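Local coordinates for protein microbial serine proteinases; subtilisin (Bacillus subtilis, PDB 2GKO) that hydrolyses peptide bonds as a cold-adapted, calcium-loaded serine protease of the subtilisin family, at residues Arg275-Leu278 against Gln279-Ser283; Val218-Lys221 against Gly222-Glu225; Thr194-Gly198 against Thr199-Ala203. All coordinates share one frame; numbering follows the deposited sequence.

Interaction 1. Residues Arg275-Leu278 against Gln279-Ser283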
ATOM      1  N   ARG A 275      -2.585   9.360  -9.140  1.00 15.35           N
ATOM      2  CA  ARG A 275      -3.009   9.803  -7.819  1.00 15.51           C
ATOM      3  C   ARG A 275      -4.360  10.511  -7.905  1.00 15.67           C
ATOM      4  O   ARG A 275      -5.222  10.313  -7.069  1.00 15.47           O
ATOM      5  CB  ARG A 275      -1.963  10.740  -7.241  1.00 15.62           C
ATOM      6  CG  ARG A 275      -2.257  11.178  -5.827  1.00 14.73           C
ATOM      7  CD  ARG A 275      -1.213  12.059  -5.263  1.00 12.62           C
ATOM      8  NE  ARG A 275      -1.421  12.279  -3.828  1.00 13.41           N
ATOM      9  CZ  ARG A 275      -0.616  12.996  -3.056  1.00 12.15           C
ATOM     10  NH1 ARG A 275       0.491  13.546  -3.532  1.00 14.90           N
ATOM     11  NH2 ARG A 275      -0.879  13.093  -1.756  1.00 12.52           N
ATOM     12  N   GLY A 276      -4.518  11.344  -8.927  1.00 15.79           N
ATOM     13  CA  GLY A 276      -5.764  12.043  -9.159  1.00 15.51           C
ATOM     14  C   GLY A 276      -6.900  11.103  -9.491  1.00 15.92           C
ATOM     15  O   GLY A 276      -8.033  11.327  -9.063  1.00 16.27           O
ATOM     16  N   GLU A 277      -6.610  10.038 -10.239  1.00 15.92           N
ATOM     17  CA  GLU A 277      -7.604   9.023 -10.526  1.00 15.96           C
ATOM     18  C   GLU A 277      -8.015   8.272  -9.255  1.00 15.78           C
ATOM     19  O   GLU A 277      -9.180   8.004  -9.061  1.00 14.85           O
ATOM     20  CB  GLU A 277      -7.122   8.051 -11.621  1.00 15.74           C
ATOM     21  CG  GLU A 277      -8.110   6.950 -12.012  1.00 16.75           C
ATOM     22  CD  GLU A 277      -9.392   7.478 -12.642  1.00 17.41           C
ATOM     23  OE1 GLU A 277      -9.397   8.642 -13.105  1.00 20.52           O
ATOM     24  OE2 GLU A 277     -10.365   6.697 -12.683  1.00 18.39           O
ATOM     25  N   LEU A 278      -7.062   7.927  -8.394  1.00 15.49           N
ATOM     26  CA  LEU A 278      -7.415   7.335  -7.100  1.00 15.29           C
ATOM     27  C   LEU A 278      -8.340   8.243  -6.301  1.00 15.35           C
ATOM     28  O   LEU A 278      -9.305   7.784  -5.715  1.00 14.84           O
ATOM     29  CB  LEU A 278      -6.154   7.059  -6.270  1.00 15.19           C
ATOM     30  CG  LEU A 278      -5.263   5.897  -6.717  1.00 16.03           C
ATOM     31  CD1 LEU A 278      -3.985   5.918  -5.883  1.00 17.26           C
ATOM     32  CD2 LEU A 278      -5.962   4.542  -6.604  1.00 15.68           C
ATOM     33  N   GLN A 279      -8.019   9.525  -6.272  1.00 15.92           N
ATOM     34  CA  GLN A 279      -8.802  10.517  -5.538  1.00 17.15           C
ATOM     35  C   GLN A 279     -10.215  10.610  -6.092  1.00 17.89           C
ATOM     36  O   GLN A 279     -11.183  10.629  -5.344  1.00 18.58           O
ATOM     37  CB  GLN A 279      -8.132  11.881  -5.578  1.00 17.07           C
ATOM     38  CG  GLN A 279      -6.922  12.003  -4.659  1.00 17.70           C
ATOM     39  CD  GLN A 279      -6.118  13.264  -4.874  1.00 18.95           C
ATOM     40  OE1 GLN A 279      -6.563  14.191  -5.572  1.00 20.15           O
ATOM     41  NE2 GLN A 279      -4.941  13.323  -4.278  1.00 16.76           N
ATOM     42  N   THR A 280     -10.330  10.656  -7.416  1.00 18.40           N
ATOM     43  CA  THR A 280     -11.641  10.684  -8.068  1.00 18.59           C
ATOM     44  C   THR A 280     -12.483   9.474  -7.760  1.00 18.16           C
ATOM     45  O   THR A 280     -13.649   9.584  -7.410  1.00 17.86           O
ATOM     46  CB  THR A 280     -11.437  10.790  -9.595  1.00 18.88           C
ATOM     47  OG1 THR A 280     -10.828  12.048  -9.880  1.00 20.33           O
ATOM     48  CG2 THR A 280     -12.761  10.804 -10.340  1.00 20.86           C
ATOM     49  N   ARG A 281     -11.883   8.304  -7.938  1.00 17.48           N
ATOM     50  CA  ARG A 281     -12.539   7.040  -7.647  1.00 17.47           C
ATOM     51  C   ARG A 281     -12.987   6.936  -6.185  1.00 17.74           C
ATOM     52  O   ARG A 281     -14.078   6.447  -5.906  1.00 19.15           O
ATOM     53  CB  ARG A 281     -11.599   5.892  -7.974  1.00 17.39           C
ATOM     54  CG  ARG A 281     -11.413   5.671  -9.460  1.00 17.39           C
ATOM     55  CD  ARG A 281     -10.770   4.386  -9.759  1.00 17.96           C
ATOM     56  NE  ARG A 281     -10.432   4.225 -11.180  1.00 17.64           N
ATOM     57  CZ  ARG A 281     -10.179   3.062 -11.741  1.00 17.29           C
ATOM     58  NH1 ARG A 281      -9.864   3.016 -13.031  1.00 19.66           N
ATOM     59  NH2 ARG A 281     -10.275   1.939 -11.044  1.00 18.42           N
ATOM     60  N   ALA A 282     -12.140   7.380  -5.259  1.00 17.76           N
ATOM     61  CA  ALA A 282     -12.476   7.356  -3.840  1.00 17.27           C
ATOM     62  C   ALA A 282     -13.694   8.252  -3.596  1.00 17.37           C
ATOM     63  O   ALA A 282     -14.609   7.881  -2.868  1.00 16.95           O
ATOM     64  CB  ALA A 282     -11.296   7.858  -3.012  1.00 16.94           C
ATOM     65  N   SER A 283     -13.670   9.439  -4.197  1.00 18.37           N
ATOM     66  CA  SER A 283     -14.692  10.460  -3.955  1.00 19.92           C
ATOM     67  C   SER A 283     -16.103  10.002  -4.332  1.00 20.44           C
ATOM     68  O   SER A 283     -17.072  10.412  -3.689  1.00 20.24           O
ATOM     69  CB  SER A 283     -14.352  11.745  -4.691  1.00 19.75           C
ATOM     70  OG  SER A 283     -13.148  12.316  -4.215  1.00 21.84           O
TER
HETATM   71  O   HOH W   1      -9.028  11.601 -12.483  1.00 39.42           O
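Arg281 runs back past Glu277 and gives NE to its carboxylate. Its CB rests 3.4 Å from Glu277 O, the carbonyl that accepts the hydrogen bond of Arg281 N. Arg281 CG is 3.3 Å from Glu277 O and also comes 3.5 Å from Glu277 OE2. CD runs on past OE2. NE then gives its hydrogen to Glu277 OE2 at 2.9 Å, almost straight at 174°. The oxygen sits at the edge of the guanidinium, in its plane, and uses its anti lone pair. The two flat groups stand nearly perpendicular, 87° apart. Glu277 reaches this point through a bend at chi2 (64°), which swings its carboxylate along the helix. NH2 of Arg281 bonds to Lys307 O.

This is an i to i+4 salt bridge on helix 271-283, which packs on helix 248-265 through Leu278 and also through Glu277 and Arg281 at Ile262. Glu277 OE1 takes a hydrogen from a water, which also donates to Thr280 OG1. That hydroxyl donates to Gly276 O at 3.0 Å, on the opposite face of the carbonyl from Thr280 N. On another side, Gln279 CG lies 3.4 Å from Arg275 O. Gln279 NE2 and Arg275 NE both turn to Glu225 OE2.

Interaction 2. Residues Val218-Lys221 against Gly222-Glu225. With CA (calcium ion), chain C.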
ATOM      1  N   VAL A 218      -8.845  18.346  -0.994  1.00 16.81           N
ATOM      2  CA  VAL A 218      -7.518  18.770  -1.413  1.00 17.01           C
ATOM      3  C   VAL A 218      -6.542  18.283  -0.352  1.00 16.87           C
ATOM      4  O   VAL A 218      -6.725  18.571   0.829  1.00 17.23           O
ATOM      5  CB  VAL A 218      -7.422  20.312  -1.515  1.00 17.40           C
ATOM      6  CG1 VAL A 218      -6.009  20.754  -1.763  1.00 17.84           C
ATOM      7  CG2 VAL A 218      -8.360  20.834  -2.608  1.00 18.41           C
ATOM      8  N   ILE A 219      -5.512  17.551  -0.754  1.00 16.49           N
ATOM      9  CA  ILE A 219      -4.592  16.952   0.213  1.00 16.14           C
ATOM     10  C   ILE A 219      -3.497  17.915   0.634  1.00 16.04           C
ATOM     11  O   ILE A 219      -2.709  18.385  -0.187  1.00 17.26           O
ATOM     12  CB  ILE A 219      -3.960  15.657  -0.351  1.00 16.24           C
ATOM     13  CG1 ILE A 219      -5.044  14.629  -0.687  1.00 15.18           C
ATOM     14  CG2 ILE A 219      -2.853  15.129   0.591  1.00 16.25           C
ATOM     15  CD1 ILE A 219      -5.821  14.073   0.500  1.00 15.32           C
ATOM     16  N   GLN A 220      -3.461  18.181   1.941  1.00 15.06           N
ATOM     17  CA  GLN A 220      -2.365  18.853   2.593  1.00 14.91           C
ATOM     18  C   GLN A 220      -1.653  17.859   3.492  1.00 14.79           C
ATOM     19  O   GLN A 220      -2.172  16.773   3.749  1.00 14.50           O
ATOM     20  CB  GLN A 220      -2.883  20.026   3.453  1.00 15.02           C
ATOM     21  CG  GLN A 220      -3.544  21.157   2.649  1.00 16.35           C
ATOM     22  CD  GLN A 220      -5.040  21.013   2.446  1.00 16.89           C
ATOM     23  OE1 GLN A 220      -5.725  20.326   3.184  1.00 17.76           O
ATOM     24  NE2 GLN A 220      -5.564  21.702   1.427  1.00 18.54           N
ATOM     25  N   LYS A 221      -0.472  18.246   3.951  1.00 15.17           N
ATOM     26  CA  LYS A 221       0.231  17.521   5.004  1.00 14.97           C
ATOM     27  C   LYS A 221      -0.739  17.261   6.157  1.00 15.17           C
ATOM     28  O   LYS A 221      -1.423  18.186   6.629  1.00 16.01           O
ATOM     29  CB  LYS A 221       1.449  18.322   5.476  1.00 15.37           C
ATOM     30  CG  LYS A 221       2.370  17.608   6.436  1.00 17.06           C
ATOM     31  CD  LYS A 221       3.600  18.433   6.755  1.00 18.33           C
ATOM     32  CE  LYS A 221       4.574  17.655   7.638  1.00 16.84           C
ATOM     33  NZ  LYS A 221       5.850  18.419   7.957  1.00 16.88           N
ATOM     34  N   GLY A 222      -0.824  16.009   6.595  1.00 13.58           N
ATOM     35  CA  GLY A 222      -1.691  15.635   7.706  1.00 13.20           C
ATOM     36  C   GLY A 222      -3.060  15.072   7.358  1.00 12.40           C
ATOM     37  O   GLY A 222      -3.829  14.695   8.239  1.00 12.30           O
ATOM     38  N   ASP A 223      -3.360  14.963   6.065  1.00 11.96           N
ATOM     39  CA  ASP A 223      -4.640  14.427   5.606  1.00 12.16           C
ATOM     40  C   ASP A 223      -4.568  12.956   5.238  1.00 11.43           C
ATOM     41  O   ASP A 223      -3.637  12.524   4.551  1.00 12.07           O
ATOM     42  CB  ASP A 223      -5.106  15.150   4.340  1.00 12.59           C
ATOM     43  CG  ASP A 223      -5.513  16.564   4.595  1.00 15.37           C
ATOM     44  OD1 ASP A 223      -5.637  17.313   3.592  1.00 15.59           O
ATOM     45  OD2 ASP A 223      -5.723  17.000   5.750  1.00 16.35           O
ATOM     46  N   VAL A 224      -5.551  12.195   5.707  1.00 12.03           N
ATOM     47  CA  VAL A 224      -5.862  10.877   5.174  1.00 11.55           C
ATOM     48  C   VAL A 224      -6.436  11.081   3.765  1.00 12.37           C
ATOM     49  O   VAL A 224      -7.147  12.035   3.528  1.00 12.39           O
ATOM     50  CB  VAL A 224      -6.872  10.116   6.068  1.00 10.85           C
ATOM     51  CG1 VAL A 224      -7.346   8.842   5.400  1.00 11.26           C
ATOM     52  CG2 VAL A 224      -6.251   9.818   7.476  1.00 11.71           C
ATOM     53  N   GLU A 225      -6.116  10.180   2.843  1.00 12.33           N
ATOM     54  CA  GLU A 225      -6.405  10.396   1.427  1.00 12.17           C
ATOM     55  C   GLU A 225      -7.485   9.453   0.931  1.00 12.23           C
ATOM     56  O   GLU A 225      -8.480   9.893   0.388  1.00 12.65           O
ATOM     57  CB  GLU A 225      -5.118  10.259   0.613  1.00 12.71           C
ATOM     58  CG  GLU A 225      -5.214  10.687  -0.846  1.00 11.97           C
ATOM     59  CD  GLU A 225      -3.915  11.234  -1.388  1.00 11.74           C
ATOM     60  OE1 GLU A 225      -3.021  11.601  -0.617  1.00 12.53           O
ATOM     61  OE2 GLU A 225      -3.768  11.329  -2.630  1.00 13.34           O
TER
HETATM   62 CA    CA C 611      -7.378  18.759   3.015  1.00 15.28          CA
HETATM   63  O   HOH W   2      -1.218  13.882   3.892  1.00 10.51           O
HETATM   64  O   HOH W   3      -8.557  16.653   2.956  1.00 14.26           O
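Asp223 OD1 is gripped by a calcium ion and by a backbone N-H. The calcium lies 2.3 Å from OD1. The N-H of Gln220 points at Asp223 OD1 from 2.9 Å in an almost straight bond (177°), above the carboxylate plane. The first torsion of Asp223 sets CG beside its own backbone N and turns the carboxylate back toward the preceding residues.

Val218 O and Gln220 OE1 also bind the calcium, and a water joins them. Thr213 and Asp216 complete the site. Gln220 reaches the ion because its chain bends at chi2 (91°). Its amide plane and the Asp223 carboxylate plane are 84° apart. Gln220 OE1 and Asp223 OD1 come within 3.0 Å of each other, a closeness that the shared metal probably makes tolerable.

The chain folds back through a type II beta turn from Gln220 to Asp223. Asp223 N closes it on Gln220 O at 3.2 Å. Gly222 takes positive phi in the turn, where a CB would collide with Lys221 O. A water lies within hydrogen-bonding distance of Gln220 O and Asp223 O.

Away from the metal, Ile219 crosses Glu225 at about a right angle. Its CD1 meets Glu225 CG at 3.7 Å, and its CG1 lies 3.6 Å from Glu225 OE1. The carboxylate of Glu225 has its partners in Arg275 and Gln279. The loop runs between strands 199-202 and 226-229, with Ile219 against helix 271-283 and Val224 against strand 186-192.

Interaction 3. Residues Thr194-Gly198 against Thr199-Ala203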
ATOM      1  N   THR A 194     -17.368  -4.581   7.710  1.00 14.62           N
ATOM      2  CA  THR A 194     -18.621  -4.205   8.342  1.00 15.70           C
ATOM      3  C   THR A 194     -19.235  -3.096   7.499  1.00 16.21           C
ATOM      4  O   THR A 194     -18.580  -2.116   7.164  1.00 15.80           O
ATOM      5  CB  THR A 194     -18.384  -3.688   9.780  1.00 15.67           C
ATOM      6  OG1 THR A 194     -17.816  -4.726  10.581  1.00 16.75           O
ATOM      7  CG2 THR A 194     -19.722  -3.331  10.462  1.00 16.35           C
ATOM      8  N   ILE A 195     -20.512  -3.271   7.154  1.00 17.02           N
ATOM      9  CA  ILE A 195     -21.254  -2.257   6.453  1.00 18.03           C
ATOM     10  C   ILE A 195     -22.090  -1.507   7.481  1.00 18.70           C
ATOM     11  O   ILE A 195     -22.804  -2.118   8.257  1.00 19.76           O
ATOM     12  CB  ILE A 195     -22.156  -2.908   5.387  1.00 18.00           C
ATOM     13  CG1 ILE A 195     -21.301  -3.663   4.370  1.00 18.62           C
ATOM     14  CG2 ILE A 195     -23.001  -1.848   4.697  1.00 17.86           C
ATOM     15  CD1 ILE A 195     -20.427  -2.788   3.506  1.00 20.01           C
ATOM     16  N   GLN A 196     -21.948  -0.197   7.498  1.00 18.69           N
ATOM     17  CA  GLN A 196     -22.645   0.672   8.432  1.00 19.77           C
ATOM     18  C   GLN A 196     -22.891   1.999   7.718  1.00 20.15           C
ATOM     19  O   GLN A 196     -22.037   2.493   6.991  1.00 20.46           O
ATOM     20  CB  GLN A 196     -21.797   0.822   9.689  1.00 19.97           C
ATOM     21  CG  GLN A 196     -22.309   1.767  10.766  1.00 21.31           C
ATOM     22  CD  GLN A 196     -21.421   1.682  12.002  1.00 23.60           C
ATOM     23  OE1 GLN A 196     -20.537   2.510  12.192  1.00 25.92           O
ATOM     24  NE2 GLN A 196     -21.614   0.642  12.799  1.00 26.56           N
ATOM     25  N   ASN A 197     -24.096   2.550   7.872  1.00 20.88           N
ATOM     26  CA  ASN A 197     -24.522   3.716   7.098  1.00 20.89           C
ATOM     27  C   ASN A 197     -24.351   3.514   5.587  1.00 19.63           C
ATOM     28  O   ASN A 197     -24.094   4.459   4.850  1.00 20.54           O
ATOM     29  CB  ASN A 197     -23.813   4.991   7.571  1.00 21.24           C
ATOM     30  CG  ASN A 197     -23.947   5.216   9.077  1.00 23.80           C
ATOM     31  OD1 ASN A 197     -24.949   4.823   9.693  1.00 27.20           O
ATOM     32  ND2 ASN A 197     -22.935   5.841   9.681  1.00 23.98           N
ATOM     33  N   GLY A 198     -24.473   2.261   5.151  1.00 19.67           N
ATOM     34  CA  GLY A 198     -24.431   1.917   3.740  1.00 19.57           C
ATOM     35  C   GLY A 198     -23.061   1.673   3.137  1.00 19.01           C
ATOM     36  O   GLY A 198     -22.948   1.299   1.972  1.00 19.53           O
ATOM     37  N   THR A 199     -22.009   1.867   3.922  1.00 18.71           N
ATOM     38  CA  THR A 199     -20.654   1.760   3.391  1.00 17.40           C
ATOM     39  C   THR A 199     -19.835   0.877   4.295  1.00 16.64           C
ATOM     40  O   THR A 199     -20.219   0.597   5.428  1.00 15.94           O
ATOM     41  CB  THR A 199     -19.952   3.163   3.263  1.00 17.72           C
ATOM     42  OG1 THR A 199     -19.537   3.632   4.557  1.00 17.14           O
ATOM     43  CG2 THR A 199     -20.896   4.270   2.740  1.00 17.76           C
ATOM     44  N   TYR A 200     -18.681   0.443   3.802  1.00 15.91           N
ATOM     45  CA  TYR A 200     -17.693  -0.150   4.685  1.00 14.48           C
ATOM     46  C   TYR A 200     -17.323   0.850   5.781  1.00 14.19           C
ATOM     47  O   TYR A 200     -17.380   2.069   5.592  1.00 13.73           O
ATOM     48  CB  TYR A 200     -16.459  -0.572   3.889  1.00 14.45           C
ATOM     49  CG  TYR A 200     -16.711  -1.818   3.087  1.00 12.41           C
ATOM     50  CD1 TYR A 200     -16.742  -3.055   3.701  1.00 13.02           C
ATOM     51  CD2 TYR A 200     -16.952  -1.752   1.724  1.00 13.53           C
ATOM     52  CE1 TYR A 200     -16.972  -4.203   2.982  1.00 13.92           C
ATOM     53  CE2 TYR A 200     -17.188  -2.898   0.997  1.00 13.95           C
ATOM     54  CZ  TYR A 200     -17.207  -4.112   1.618  1.00 14.09           C
ATOM     55  OH  TYR A 200     -17.447  -5.272   0.899  1.00 15.68           O
ATOM     56  N   ARG A 201     -16.915   0.312   6.927  1.00 13.40           N
ATOM     57  CA  ARG A 201     -16.651   1.120   8.110  1.00 13.09           C
ATOM     58  C   ARG A 201     -15.133   1.225   8.305  1.00 12.12           C
ATOM     59  O   ARG A 201     -14.426   0.246   8.134  1.00 12.36           O
ATOM     60  CB  ARG A 201     -17.284   0.456   9.316  1.00 13.29           C
ATOM     61  CG  ARG A 201     -17.122   1.201  10.616  1.00 13.88           C
ATOM     62  CD  ARG A 201     -17.829   0.542  11.758  1.00 15.64           C
ATOM     63  NE  ARG A 201     -17.809   1.367  12.967  1.00 16.13           N
ATOM     64  CZ  ARG A 201     -16.831   1.395  13.862  1.00 17.13           C
ATOM     65  NH1 ARG A 201     -15.744   0.639  13.739  1.00 16.63           N
ATOM     66  NH2 ARG A 201     -16.939   2.222  14.886  1.00 17.21           N
ATOM     67  N   VAL A 202     -14.664   2.412   8.667  1.00 11.31           N
ATOM     68  CA  VAL A 202     -13.257   2.599   9.032  1.00 10.86           C
ATOM     69  C   VAL A 202     -13.032   1.904  10.368  1.00 11.13           C
ATOM     70  O   VAL A 202     -13.809   2.083  11.303  1.00 11.75           O
ATOM     71  CB  VAL A 202     -12.869   4.075   9.180  1.00 11.04           C
ATOM     72  CG1 VAL A 202     -11.371   4.195   9.508  1.00 11.01           C
ATOM     73  CG2 VAL A 202     -13.185   4.866   7.903  1.00 12.47           C
ATOM     74  N   ALA A 203     -11.945   1.136  10.462  1.00 10.03           N
ATOM     75  CA  ALA A 203     -11.588   0.496  11.705  1.00  9.61           C
ATOM     76  C   ALA A 203     -11.172   1.531  12.746  1.00  9.93           C
ATOM     77  O   ALA A 203     -10.510   2.490  12.427  1.00 10.05           O
ATOM     78  CB  ALA A 203     -10.493  -0.534  11.455  1.00  9.20           C
TER
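Ile195 sets its CD1 methyl over the centre of the Tyr200 ring. The methyl carbon is 3.7 Å from the ring centroid and only 9° off the ring normal, a clear CH-pi contact. Chi1 of Ile195 (-61°) puts CG1 beside the backbone N, and the further bend at chi2 carries CD1 across to the ring. Tyr200 also touches Leu191 of strand 186-192.

Gln196 and Arg201 lie side by side and point the same way. Arg201 NE donates to Gln196 OE1 at 3.1 Å. The oxygen lies in the guanidinium plane, but the donor stands above the amide carbonyl plane, and the two planes are 80° apart. Farther along, Arg201 NH1 forms salt bridges with Glu192 and Asp204.

These pairs belong to a beta hairpin closed by a type I' turn from Gln196 to Thr199. Asn197 and Gly198 occupy its corners, both with positive phi. Gln196 N bonds to Thr199 O at 2.8 Å, and Thr199 N bonds back to Gln196 O at 3.1 Å. The next bond, Arg201 N to Thr194 O, is weak. Tyr200 CA approaches Thr194 O at 3.3 Å in a CH-O contact. Thr199 OG1 donates to Tyr200 O at 2.9 Å.

The three contacts follow one another along the chain: interaction 3 first, then interaction 2, then interaction 1. Interactions 1 and 2 touch, with centres 13 Å apart. Glu225 joins the two, and Ile219 packs on Arg275 and Gln279. This ties the calcium-binding loop to helix 271-283. The hairpin of interaction 3 stands apart, its centre about 19 Å from that of interaction 1 and 21 Å from that of interaction 2. Strand 186-192 relates it to the loop: it pairs with strand 199-202 and packs against Val224 and Glu225. The loop that holds the calcium site thus also touches helix 271-283 and strand 186-192 of the subtilase fold.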